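Long-range contacts in hydrogen peroxide-inducible genes activator (Corynebacterium glutamicum, PDB 6G1B), which probably senses hydrogen peroxide through a cysteine pair that forms a disulfide, and regulates peroxide-inducible genes as a LysR-type DNA-binding transcription factor: residues H183-R188 with E197-L202; V177-D182 with L249-V254; Q189-S194 with A269-N274; C209-I214 with D276-R281. The protein carries 1 engineered substitution. All blocks are in the same frame, centred on the assembly; numbering follows the deposited sequence. Where two conformers were deposited one is given.

Interaction 1 (H183-R188 with E197-L202)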
loop_
_atom_site.group_PDB
_atom_site.type_symbol
_atom_site.label_atom_id
_atom_site.label_comp_id
_atom_site.label_asym_id
_atom_site.label_seq_id
_atom_site.Cartn_x
_atom_site.Cartn_y
_atom_site.Cartn_z
ATOM N N HIS B 183 -5.997 -25.945 12.011
ATOM C CA HIS B 183 -6.325 -24.510 11.904
ATOM C C HIS B 183 -7.838 -24.300 11.691
ATOM O O HIS B 183 -8.465 -25.061 10.925
ATOM C CB HIS B 183 -5.543 -23.843 10.766
ATOM C CG HIS B 183 -5.507 -22.345 10.846
ATOM N ND1 HIS B 183 -6.546 -21.550 10.407
ATOM C CD2 HIS B 183 -4.586 -21.501 11.376
ATOM C CE1 HIS B 183 -6.252 -20.283 10.632
ATOM N NE2 HIS B 183 -5.068 -20.224 11.217
ATOM N N PRO B 184 -8.440 -23.288 12.353
ATOM C CA PRO B 184 -9.894 -23.110 12.231
ATOM C C PRO B 184 -10.426 -22.772 10.841
ATOM O O PRO B 184 -11.602 -22.993 10.591
ATOM C CB PRO B 184 -10.228 -21.992 13.241
ATOM C CG PRO B 184 -8.929 -21.419 13.704
ATOM C CD PRO B 184 -7.854 -22.441 13.398
ATOM N N PHE B 185 -9.597 -22.230 9.958
ATOM C CA PHE B 185 -9.962 -21.994 8.570
ATOM C C PHE B 185 -9.728 -23.179 7.602
ATOM O O PHE B 185 -10.097 -23.093 6.434
ATOM C CB PHE B 185 -9.209 -20.754 8.028
ATOM C CG PHE B 185 -9.555 -19.451 8.725
ATOM C CD1 PHE B 185 -10.787 -19.272 9.399
ATOM C CD2 PHE B 185 -8.706 -18.361 8.622
ATOM C CE1 PHE B 185 -11.121 -18.043 10.001
ATOM C CE2 PHE B 185 -9.046 -17.160 9.213
ATOM C CZ PHE B 185 -10.245 -16.997 9.912
ATOM N N ALA B 186 -9.124 -24.278 8.057
ATOM C CA ALA B 186 -8.980 -25.490 7.229
ATOM C C ALA B 186 -10.287 -25.800 6.518
ATOM O O ALA B 186 -11.343 -25.814 7.147
ATOM C CB ALA B 186 -8.588 -26.686 8.087
ATOM N N GLY B 187 -10.234 -26.028 5.212
ATOM C CA GLY B 187 -11.419 -26.447 4.473
ATOM C C GLY B 187 -12.324 -25.346 3.961
ATOM O O GLY B 187 -13.184 -25.600 3.092
ATOM N N ARG B 188 -12.157 -24.122 4.470
ATOM C CA ARG B 188 -12.982 -22.998 4.001
ATOM C C ARG B 188 -12.693 -22.690 2.536
ATOM O O ARG B 188 -11.555 -22.746 2.103
ATOM C CB ARG B 188 -12.743 -21.741 4.837
ATOM C CG ARG B 188 -13.130 -21.819 6.316
ATOM C CD ARG B 188 -14.602 -21.581 6.568
ATOM N NE ARG B 188 -14.961 -20.242 6.106
ATOM C CZ ARG B 188 -14.823 -19.127 6.814
ATOM N NH1 ARG B 188 -14.364 -19.155 8.073
ATOM N NH2 ARG B 188 -15.164 -17.967 6.260
ATOM N N GLU B 197 -5.787 -11.662 9.189
ATOM C CA GLU B 197 -5.572 -11.367 10.594
ATOM C C GLU B 197 -5.505 -12.608 11.482
ATOM O O GLU B 197 -4.979 -12.511 12.600
ATOM C CB GLU B 197 -6.702 -10.482 11.141
ATOM C CG GLU B 197 -6.959 -9.206 10.353
ATOM C CD GLU B 197 -6.010 -8.080 10.654
ATOM O OE1 GLU B 197 -5.774 -7.280 9.709
ATOM O OE2 GLU B 197 -5.549 -7.965 11.826
ATOM N N ASP B 198 -6.131 -13.707 11.037
ATOM C CA ASP B 198 -6.211 -14.931 11.813
ATOM C C ASP B 198 -5.612 -16.158 11.097
ATOM O O ASP B 198 -5.848 -17.305 11.487
ATOM C CB ASP B 198 -7.679 -15.190 12.162
ATOM C CG ASP B 198 -8.175 -14.322 13.282
ATOM O OD1 ASP B 198 -7.477 -14.198 14.300
ATOM O OD2 ASP B 198 -9.281 -13.793 13.139
ATOM N N LEU B 199 -4.817 -15.907 10.066
ATOM C CA LEU B 199 -4.131 -16.948 9.320
ATOM C C LEU B 199 -2.680 -17.130 9.725
ATOM O O LEU B 199 -2.168 -18.235 9.576
ATOM C CB LEU B 199 -4.238 -16.681 7.823
ATOM C CG LEU B 199 -5.506 -17.175 7.134
ATOM C CD1 LEU B 199 -5.670 -16.466 5.809
ATOM C CD2 LEU B 199 -5.429 -18.703 6.971
ATOM N N ASP B 200 -2.041 -16.084 10.266
ATOM C CA ASP B 200 -0.594 -16.107 10.525
ATOM C C ASP B 200 0.246 -16.431 9.276
ATOM O O ASP B 200 1.070 -17.384 9.267
ATOM C CB ASP B 200 -0.290 -17.080 11.683
ATOM C CG ASP B 200 -0.362 -16.428 13.041
ATOM O OD1 ASP B 200 0.342 -15.401 13.197
ATOM O OD2 ASP B 200 -1.051 -16.959 13.968
ATOM N N LEU B 201 -0.023 -15.684 8.212
ATOM C CA LEU B 201 0.577 -15.971 6.909
ATOM C C LEU B 201 2.085 -15.689 6.906
ATOM O O LEU B 201 2.536 -14.645 7.368
ATOM C CB LEU B 201 -0.064 -15.138 5.791
ATOM C CG LEU B 201 -1.389 -15.535 5.170
ATOM C CD1 LEU B 201 -1.574 -14.669 3.938
ATOM C CD2 LEU B 201 -1.506 -16.981 4.714
ATOM N N LEU B 202 2.848 -16.659 6.430
ATOM C CA LEU B 202 4.248 -16.490 6.142
ATOM C C LEU B 202 4.320 -16.525 4.616
ATOM O O LEU B 202 3.964 -17.502 3.966
ATOM C CB LEU B 202 5.037 -17.641 6.715
ATOM C CG LEU B 202 4.744 -18.110 8.128
ATOM C CD1 LEU B 202 4.465 -19.625 8.154
ATOM C CD2 LEU B 202 5.923 -17.763 9.008
#
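Phe-185 and Leu-199 meet with the phenyl edge set against the leucine branch. Leu-199 CG lies in the ring plane, and Leu-199 CD2 comes within 3.7 Å of Phe-185 CD2; the two side chains run at about a right angle. The backbones stay well apart, 7.7 Å between Phe-185 CA and Leu-199 CA, so the ring does the bridging, swung into place with CG anti to its own carbonyl carbon (chi1 -63°). Further round the rim, Phe-185 CE2 touches Asp-198 CB at 3.8 Å. The aspartate thus offers its methylene to the ring.

His-183 makes the polar approach. Its edge faces Asp-198 O, which lies near the imidazole plane, 3.0 Å from His-183 NE2, while Pro-184 CD rests over one face of the ring. The contact joins two parts of the single long connection between strands 165-180 and 209-211 of the LysR regulatory domain. The first is folded by a type I turn from His-183 to Ala-186, and the second is pinned to the sheet by Leu-199, which packs on Val-177.

On the imidazole's other nitrogen, His-183 ND1 accepts the backbone N-H of Phe-185 at 3.2 Å (165° at the hydrogen). That bond restrains the ring's rotation, and an accepting ND1 would argue for a neutral histidine.

Interaction 2 (V177-D182 with L249-V254)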
loop_
_atom_site.group_PDB
_atom_site.type_symbol
_atom_site.label_atom_id
_atom_site.label_comp_id
_atom_site.label_asym_id
_atom_site.label_seq_id
_atom_site.Cartn_x
_atom_site.Cartn_y
_atom_site.Cartn_z
ATOM N N VAL B 177 -4.654 -21.415 -0.209
ATOM C CA VAL B 177 -4.239 -21.193 1.151
ATOM C C VAL B 177 -3.925 -22.567 1.724
ATOM O O VAL B 177 -4.640 -23.542 1.488
ATOM C CB VAL B 177 -5.327 -20.488 1.971
ATOM C CG1 VAL B 177 -4.841 -20.196 3.381
ATOM C CG2 VAL B 177 -5.752 -19.207 1.286
ATOM N N VAL B 178 -2.835 -22.638 2.466
ATOM C CA VAL B 178 -2.429 -23.872 3.127
ATOM C C VAL B 178 -2.288 -23.593 4.617
ATOM O O VAL B 178 -1.578 -22.679 4.998
ATOM C CB VAL B 178 -1.130 -24.408 2.508
ATOM C CG1 VAL B 178 -0.691 -25.665 3.214
ATOM C CG2 VAL B 178 -1.326 -24.671 1.019
ATOM N N THR B 179 -2.990 -24.376 5.426
ATOM C CA THR B 179 -2.929 -24.283 6.879
ATOM C C THR B 179 -2.516 -25.626 7.485
ATOM O O THR B 179 -2.475 -26.653 6.801
ATOM C CB THR B 179 -4.322 -23.972 7.473
ATOM O OG1 THR B 179 -5.151 -25.131 7.343
ATOM C CG2 THR B 179 -5.001 -22.826 6.771
ATOM N N ALA B 180 -2.249 -25.608 8.794
ATOM C CA ALA B 180 -2.149 -26.840 9.553
ATOM C C ALA B 180 -3.510 -27.521 9.548
ATOM O O ALA B 180 -4.566 -26.850 9.412
ATOM C CB ALA B 180 -1.720 -26.548 10.988
ATOM N N SER B 181 -3.496 -28.845 9.702
ATOM C CA SER B 181 -4.713 -29.653 9.861
ATOM C C SER B 181 -5.685 -29.108 10.909
ATOM O O SER B 181 -6.895 -29.104 10.670
ATOM C CB SER B 181 -4.354 -31.112 10.193
ATOM O OG SER B 181 -3.488 -31.671 9.180
ATOM N N ASP B 182 -5.163 -28.624 12.043
ATOM C CA ASP B 182 -6.018 -28.147 13.140
ATOM C C ASP B 182 -6.477 -26.686 13.017
ATOM O O ASP B 182 -7.264 -26.240 13.853
ATOM C CB ASP B 182 -5.388 -28.441 14.533
ATOM C CG ASP B 182 -4.173 -27.558 14.862
ATOM O OD1 ASP B 182 -3.816 -27.427 16.081
ATOM O OD2 ASP B 182 -3.571 -26.970 13.931
ATOM N N LEU B 249 2.894 -23.440 13.204
ATOM C CA LEU B 249 3.492 -22.122 13.447
ATOM C C LEU B 249 3.123 -21.083 12.394
ATOM O O LEU B 249 3.816 -20.077 12.258
ATOM C CB LEU B 249 5.024 -22.257 13.496
ATOM C CG LEU B 249 5.539 -23.214 14.575
ATOM C CD1 LEU B 249 7.030 -23.396 14.391
ATOM C CD2 LEU B 249 5.196 -22.719 15.977
ATOM N N GLY B 250 2.066 -21.320 11.619
ATOM C CA GLY B 250 1.605 -20.351 10.617
ATOM C C GLY B 250 0.885 -21.046 9.478
ATOM O O GLY B 250 0.684 -22.259 9.487
ATOM N N SER B 251 0.460 -20.247 8.520
ATOM C CA SER B 251 -0.216 -20.697 7.309
ATOM C C SER B 251 0.548 -20.072 6.145
ATOM O O SER B 251 1.410 -19.254 6.358
ATOM C CB SER B 251 -1.657 -20.214 7.323
ATOM O OG SER B 251 -2.323 -20.629 8.513
ATOM N N THR B 252 0.244 -20.468 4.925
ATOM C CA THR B 252 0.890 -19.838 3.778
ATOM C C THR B 252 0.044 -19.857 2.522
ATOM O O THR B 252 -1.068 -20.399 2.516
ATOM C CB THR B 252 2.289 -20.463 3.499
ATOM O OG1 THR B 252 3.065 -19.610 2.650
ATOM C CG2 THR B 252 2.156 -21.850 2.868
ATOM N N LEU B 253 0.588 -19.239 1.473
ATOM C CA LEU B 253 0.016 -19.261 0.138
ATOM C C LEU B 253 0.929 -20.078 -0.754
ATOM O O LEU B 253 2.140 -19.858 -0.750
ATOM C CB LEU B 253 -0.100 -17.851 -0.441
ATOM C CG LEU B 253 -0.920 -16.871 0.356
ATOM C CD1 LEU B 253 -1.001 -15.511 -0.340
ATOM C CD2 LEU B 253 -2.306 -17.441 0.642
ATOM N N VAL B 254 0.335 -20.980 -1.543
ATOM C CA VAL B 254 1.086 -21.850 -2.444
ATOM C C VAL B 254 0.494 -21.694 -3.842
ATOM O O VAL B 254 -0.729 -21.730 -3.975
ATOM C CB VAL B 254 0.975 -23.327 -2.000
ATOM C CG1 VAL B 254 1.653 -24.244 -2.999
ATOM C CG2 VAL B 254 1.567 -23.518 -0.607
HETATM O O HOH W 1 -1.835 -23.033 9.908
#
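Between Val-178 and Thr-252 there are no aromatic rings; the flat groups that meet are the backbone peptides of these two residues, joined in an antiparallel beta pairing of the regulatory domain's sheet. One face of this ribbon carries Val-177 and Leu-253, and the other carries Val-178 and Thr-252. Two backbone bonds close a ring: Val-178 N donates to Thr-252 O at 2.9 Å (170° at the hydrogen), and Thr-252 N returns the same length to Val-178 O. The strand directions differ by 135°, well short of strictly antiparallel.

Apolar branches meet on both faces. Val-177 CG2, the methyl anti to the carbonyl carbon, meets Leu-253 CD2 at 3.9 Å, and the two side chains cross obliquely. On the other side of the sheet, Val-178 CG2 presses methyl to methyl on Val-254 CG2, 3.5 Å away, a tighter fit. Helix 238-246 packs over this face, with Met-242 touching both Val-178 and Thr-252.

Two hydroxyls of 249-254 find their main partners outside the pair. Thr-252 OG1, anti to the backbone N (chi1 -163°), is hydrogen-bonded to Leu-202 O, and Ser-251 OG to Leu-199 O, which ties segment 249-254 to 197-202.

Beyond the Val-178/Thr-252 pair the chains no longer bond directly, and a water takes over. It accepts from Ala-180 N at 2.8 Å and donates both to Gly-250 O at 2.7 Å and to Ser-251 OG.

Interaction 3 (Q189-S194 with A269-N274)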
loop_
_atom_site.group_PDB
_atom_site.type_symbol
_atom_site.label_atom_id
_atom_site.label_comp_id
_atom_site.label_asym_id
_atom_site.label_seq_id
_atom_site.Cartn_x
_atom_site.Cartn_y
_atom_site.Cartn_z
ATOM N N GLN B 189 -13.729 -22.341 1.796
ATOM C CA GLN B 189 -13.615 -21.928 0.398
ATOM C C GLN B 189 -14.129 -20.487 0.127
ATOM O O GLN B 189 -14.135 -20.024 -1.026
ATOM C CB GLN B 189 -14.371 -22.938 -0.472
ATOM C CG GLN B 189 -13.917 -24.377 -0.241
ATOM C CD GLN B 189 -12.469 -24.607 -0.631
ATOM O OE1 GLN B 189 -11.956 -23.997 -1.599
ATOM N NE2 GLN B 189 -11.783 -25.448 0.140
ATOM N N ASP B 190 -14.488 -19.768 1.196
ATOM C CA ASP B 190 -15.103 -18.443 1.105
ATOM C C ASP B 190 -14.389 -17.366 1.925
ATOM O O ASP B 190 -15.021 -16.416 2.358
ATOM C CB ASP B 190 -16.582 -18.535 1.532
ATOM C CG ASP B 190 -16.758 -18.979 2.958
ATOM O OD1 ASP B 190 -15.768 -19.294 3.644
ATOM O OD2 ASP B 190 -17.929 -19.009 3.414
ATOM N N LEU B 191 -13.085 -17.500 2.114
ATOM C CA LEU B 191 -12.342 -16.563 2.952
ATOM C C LEU B 191 -12.279 -15.201 2.316
ATOM O O LEU B 191 -12.146 -15.093 1.106
ATOM C CB LEU B 191 -10.905 -17.055 3.214
ATOM C CG LEU B 191 -10.782 -18.370 3.987
ATOM C CD1 LEU B 191 -9.335 -18.795 4.092
ATOM C CD2 LEU B 191 -11.394 -18.176 5.373
ATOM N N GLU B 192 -12.375 -14.170 3.153
ATOM C CA GLU B 192 -12.259 -12.769 2.725
ATOM C C GLU B 192 -10.867 -12.297 3.089
ATOM O O GLU B 192 -10.158 -12.997 3.810
ATOM C CB GLU B 192 -13.325 -11.914 3.443
ATOM C CG GLU B 192 -14.768 -12.205 3.004
ATOM C CD GLU B 192 -14.995 -12.097 1.477
ATOM O OE1 GLU B 192 -15.792 -12.887 0.893
ATOM O OE2 GLU B 192 -14.350 -11.243 0.827
ATOM N N LEU B 193 -10.472 -11.114 2.624
ATOM C CA LEU B 193 -9.162 -10.564 2.987
ATOM C C LEU B 193 -8.970 -10.400 4.495
ATOM O O LEU B 193 -7.870 -10.631 5.004
ATOM C CB LEU B 193 -8.854 -9.253 2.275
ATOM C CG LEU B 193 -8.315 -9.356 0.853
ATOM C CD1 LEU B 193 -7.865 -8.011 0.318
ATOM C CD2 LEU B 193 -7.195 -10.373 0.708
ATOM N N SER B 194 -10.028 -10.067 5.214
ATOM C CA SER B 194 -9.979 -10.073 6.686
ATOM C C SER B 194 -9.398 -11.348 7.340
ATOM O O SER B 194 -8.898 -11.286 8.464
ATOM C CB SER B 194 -11.373 -9.859 7.269
ATOM O OG SER B 194 -12.226 -10.941 6.974
ATOM N N ALA B 269 -3.842 -28.858 5.491
ATOM C CA ALA B 269 -5.159 -28.710 4.910
ATOM C C ALA B 269 -5.096 -27.495 3.987
ATOM O O ALA B 269 -4.166 -26.707 4.055
ATOM C CB ALA B 269 -6.188 -28.502 6.003
ATOM N N THR B 270 -6.094 -27.348 3.129
ATOM C CA THR B 270 -6.154 -26.221 2.239
ATOM C C THR B 270 -7.472 -25.473 2.402
ATOM O O THR B 270 -8.471 -26.008 2.910
ATOM C CB THR B 270 -5.976 -26.655 0.781
ATOM O OG1 THR B 270 -7.001 -27.598 0.420
ATOM C CG2 THR B 270 -4.558 -27.294 0.590
ATOM N N ALA B 271 -7.436 -24.220 1.988
ATOM C CA ALA B 271 -8.563 -23.319 1.997
ATOM C C ALA B 271 -8.415 -22.396 0.781
ATOM O O ALA B 271 -7.367 -22.420 0.098
ATOM C CB ALA B 271 -8.591 -22.508 3.284
ATOM N N ASN B 272 -9.450 -21.619 0.484
ATOM C CA ASN B 272 -9.411 -20.641 -0.593
ATOM C C ASN B 272 -10.148 -19.386 -0.228
ATOM O O ASN B 272 -11.084 -19.412 0.585
ATOM C CB ASN B 272 -9.970 -21.199 -1.907
ATOM C CG ASN B 272 -8.990 -22.125 -2.600
ATOM O OD1 ASN B 272 -9.230 -23.336 -2.648
ATOM N ND2 ASN B 272 -7.864 -21.600 -3.061
ATOM N N PHE B 273 -9.704 -18.279 -0.825
ATOM C CA PHE B 273 -10.455 -17.048 -0.788
ATOM C C PHE B 273 -11.650 -17.126 -1.724
ATOM O O PHE B 273 -11.691 -17.933 -2.667
ATOM C CB PHE B 273 -9.613 -15.820 -1.139
ATOM C CG PHE B 273 -8.459 -15.580 -0.216
ATOM C CD1 PHE B 273 -8.611 -14.877 1.002
ATOM C CD2 PHE B 273 -7.198 -16.028 -0.567
ATOM C CE1 PHE B 273 -7.524 -14.643 1.808
ATOM C CE2 PHE B 273 -6.107 -15.825 0.257
ATOM C CZ PHE B 273 -6.271 -15.162 1.448
ATOM N N ASN B 274 -12.630 -16.275 -1.435
ATOM C CA ASN B 274 -13.867 -16.224 -2.178
ATOM C C ASN B 274 -13.643 -15.681 -3.586
ATOM O O ASN B 274 -12.594 -15.117 -3.888
ATOM C CB ASN B 274 -14.909 -15.374 -1.396
ATOM C CG ASN B 274 -16.323 -15.679 -1.786
ATOM O OD1 ASN B 274 -16.692 -16.841 -1.981
ATOM N ND2 ASN B 274 -17.127 -14.633 -1.933
HETATM O O HOH W 2 -9.231 -26.511 -0.920
HETATM O O HOH W 3 -16.360 -20.178 -2.421
#
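Leu-191 lies along a short run of its partner, touching Phe-273 with its CB and Ala-271 with its CD1. Leu-191 CB is 3.9 Å from Phe-273 CD1, and Leu-191 CD1 is equally far from Ala-271 CB. The phenyl ring turns its edge to the other segment, where Glu-192 O lies in the ring plane and Leu-191 O close to it. Beyond them, Leu-193 CD2 makes a looser approach to Phe-273 CE1.

Glu-192 and Asn-274 lie side by side and point the same way, their carboxylate and amide planes 73° apart. The glutamate folds back through a bend at chi2 (-54°), which brings Glu-192 OE1 to 3.5 Å from Asn-274 CB. Gln-189, likewise bent at chi2, reaches Asn-272, and one water links Gln-189 NE2 to Thr-270 OG1.

The backbones themselves form a single beta bridge. Leu-191 N donates to Asn-272 O at 3.2 Å, and Asn-274 N donates to Leu-191 O at 2.8 Å. Both polar atoms of the buried Leu-191 backbone are thereby satisfied.

The bridge fastens the loop that follows strand 165-180 to the chain leaving strand 268-271. Phe-273 also packs on Val-177 of strand 165-180 and on Leu-210 of strand 209-211, which Leu-193 touches as well.

Interaction 4 (C209-I214 with D276-R281)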
loop_
_atom_site.group_PDB
_atom_site.type_symbol
_atom_site.label_atom_id
_atom_site.label_comp_id
_atom_site.label_asym_id
_atom_site.label_seq_id
_atom_site.Cartn_x
_atom_site.Cartn_y
_atom_site.Cartn_z
ATOM N N CYS B 209 -0.262 -11.461 -5.447
ATOM C CA CYS B 209 -0.993 -10.207 -5.601
ATOM C C CYS B 209 -2.386 -10.400 -4.964
ATOM O O CYS B 209 -3.236 -11.105 -5.529
ATOM C CB CYS B 209 -1.096 -9.890 -7.094
ATOM S SG CYS B 209 -2.042 -8.404 -7.527
ATOM N N LEU B 210 -2.585 -9.804 -3.783
ATOM C CA LEU B 210 -3.818 -9.967 -2.995
ATOM C C LEU B 210 -4.608 -8.668 -2.965
ATOM O O LEU B 210 -4.084 -7.632 -2.547
ATOM C CB LEU B 210 -3.519 -10.430 -1.554
ATOM C CG LEU B 210 -3.908 -11.881 -1.209
ATOM C CD1 LEU B 210 -3.095 -12.868 -2.016
ATOM C CD2 LEU B 210 -3.714 -12.168 0.267
ATOM N N HIS B 211 -5.858 -8.723 -3.409
ATOM C CA HIS B 211 -6.776 -7.563 -3.326
ATOM C C HIS B 211 -8.215 -8.033 -3.531
ATOM O O HIS B 211 -8.464 -9.125 -4.096
ATOM C CB HIS B 211 -6.419 -6.447 -4.358
ATOM C CG HIS B 211 -6.525 -6.881 -5.785
ATOM N ND1 HIS B 211 -5.452 -7.342 -6.516
ATOM C CD2 HIS B 211 -7.596 -6.966 -6.605
ATOM C CE1 HIS B 211 -5.856 -7.680 -7.729
ATOM N NE2 HIS B 211 -7.155 -7.473 -7.802
ATOM N N ASP B 212 -9.146 -7.192 -3.084
ATOM C CA ASP B 212 -10.570 -7.272 -3.451
ATOM C C ASP B 212 -10.988 -5.885 -3.934
ATOM O O ASP B 212 -10.125 -5.025 -4.091
ATOM C CB ASP B 212 -11.420 -7.796 -2.277
ATOM C CG ASP B 212 -11.396 -6.863 -1.038
ATOM O OD1 ASP B 212 -11.205 -5.640 -1.187
ATOM O OD2 ASP B 212 -11.558 -7.367 0.094
ATOM N N GLN B 213 -12.284 -5.642 -4.129
ATOM C CA GLN B 213 -12.762 -4.375 -4.751
ATOM C C GLN B 213 -12.552 -3.118 -3.906
ATOM O O GLN B 213 -12.623 -1.999 -4.428
ATOM C CB GLN B 213 -14.249 -4.474 -5.134
ATOM C CG GLN B 213 -14.574 -5.529 -6.200
ATOM C CD GLN B 213 -14.982 -6.881 -5.609
ATOM O OE1 GLN B 213 -14.119 -7.652 -5.155
ATOM N NE2 GLN B 213 -16.299 -7.169 -5.590
ATOM N N ILE B 214 -12.315 -3.300 -2.606
ATOM C CA ILE B 214 -12.180 -2.193 -1.639
ATOM C C ILE B 214 -10.743 -1.996 -1.124
ATOM O O ILE B 214 -10.306 -0.867 -1.011
ATOM C CB ILE B 214 -13.150 -2.438 -0.464
ATOM C CG1 ILE B 214 -14.596 -2.495 -0.991
ATOM C CG2 ILE B 214 -13.027 -1.340 0.587
ATOM C CD1 ILE B 214 -15.564 -3.227 -0.103
ATOM N N ASP B 276 -14.671 -13.057 -4.993
ATOM C CA ASP B 276 -14.405 -11.624 -5.105
ATOM C C ASP B 276 -12.973 -11.232 -4.737
ATOM O O ASP B 276 -12.557 -10.105 -5.008
ATOM C CB ASP B 276 -15.436 -10.769 -4.335
ATOM C CG ASP B 276 -15.795 -11.317 -2.951
ATOM O OD1 ASP B 276 -14.927 -11.990 -2.303
ATOM O OD2 ASP B 276 -16.974 -11.077 -2.519
ATOM N N VAL B 277 -12.226 -12.126 -4.109
ATOM C CA VAL B 277 -10.829 -11.858 -3.791
ATOM C C VAL B 277 -9.961 -12.289 -4.957
ATOM O O VAL B 277 -10.166 -13.342 -5.535
ATOM C CB VAL B 277 -10.408 -12.578 -2.501
ATOM C CG1 VAL B 277 -8.940 -12.367 -2.199
ATOM C CG2 VAL B 277 -11.253 -12.070 -1.334
ATOM N N THR B 278 -9.009 -11.447 -5.317
ATOM C CA THR B 278 -7.930 -11.845 -6.217
ATOM C C THR B 278 -6.758 -12.291 -5.349
ATOM O O THR B 278 -6.330 -11.554 -4.454
ATOM C CB THR B 278 -7.522 -10.703 -7.161
ATOM O OG1 THR B 278 -8.584 -10.479 -8.086
ATOM C CG2 THR B 278 -6.237 -11.070 -7.975
ATOM N N ALA B 279 -6.282 -13.512 -5.567
ATOM C CA ALA B 279 -5.047 -13.974 -4.920
ATOM C C ALA B 279 -4.314 -14.812 -5.949
ATOM O O ALA B 279 -4.515 -16.037 -6.055
ATOM C CB ALA B 279 -5.345 -14.758 -3.654
ATOM N N ASN B 280 -3.523 -14.119 -6.758
ATOM C CA ASN B 280 -2.839 -14.757 -7.879
ATOM C C ASN B 280 -1.461 -14.105 -8.131
ATOM O O ASN B 280 -1.008 -13.251 -7.354
ATOM C CB ASN B 280 -3.744 -14.748 -9.126
ATOM C CG ASN B 280 -3.998 -13.343 -9.665
ATOM O OD1 ASN B 280 -3.456 -12.383 -9.154
ATOM N ND2 ASN B 280 -4.796 -13.230 -10.711
ATOM N N ARG B 281 -0.797 -14.540 -9.205
ATOM C CA ARG B 281 0.404 -13.871 -9.717
ATOM C C ARG B 281 0.365 -13.921 -11.227
ATOM O O ARG B 281 -0.158 -14.844 -11.790
ATOM C CB ARG B 281 1.672 -14.549 -9.184
ATOM C CG ARG B 281 1.887 -15.981 -9.682
ATOM C CD ARG B 281 3.115 -16.573 -9.029
ATOM N NE ARG B 281 3.321 -17.980 -9.354
ATOM C CZ ARG B 281 4.331 -18.698 -8.891
ATOM N NH1 ARG B 281 5.207 -18.159 -8.076
ATOM N NH2 ARG B 281 4.485 -19.961 -9.254
HETATM O O HOH W 4 -10.548 -9.169 -6.636
#
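His-211 and Thr-278 lie side by side and point the same way, with Thr-278 CB over one face of the imidazole. This CH-pi contact puts Thr-278 CB 3.6 Å from the ring centroid, 24° off its normal, displaced toward the rim carrying NE2. The placement follows from His-211 CG standing between its backbone N and carbonyl carbon (chi1 62°), which folds the ring over the neighbouring strand.

In the backbone, His-211 N donates to Thr-278 O at 3.1 Å, and Thr-278 N answers with a 2.7 Å bond to His-211 O. Cys-209 and Asn-280 form the next hydrogen-bonded pair, so strand 209-211 pairs antiparallel with strand 278-288 of the regulatory domain. Between these pairs Leu-210 and Ala-279 face the opposite side of the sheet, where Phe-273 packs on them.

Where the pairing ends, a water donates to Asp-276 O at 2.8 Å and accepts from Thr-278 OG1. Asp-212 OD1 then makes an Asx turn with Ile-214 N at 3.0 Å and also binds Val-215 N. At the other end of the strand, Cys-209 SG is bonded to Cys-218 SG in a disulfide.

How the interactions relate
All four contacts belong to the LysR regulatory domain and lie on one side of the chain's centre. Interactions 1, 2 and 3 are clustered, with centres 6 to 11 Å apart; interaction 4 lies about 11 Å from interaction 3 but 17 to 18 Å from the others. Strand 165-180 is the common element, pairing with strands 252-255, 268-271 and 278-288. Along the chain interaction 1 closes before interaction 4 opens, and it falls within the span bridged by interaction 2. Interactions 2, 3 and 4 interleave, as do 1 and 3. The loop between strands 165-180 and 209-211 is therefore fixed at several points to one sheet, which also includes the strand of disulfide-bonded Cys-209.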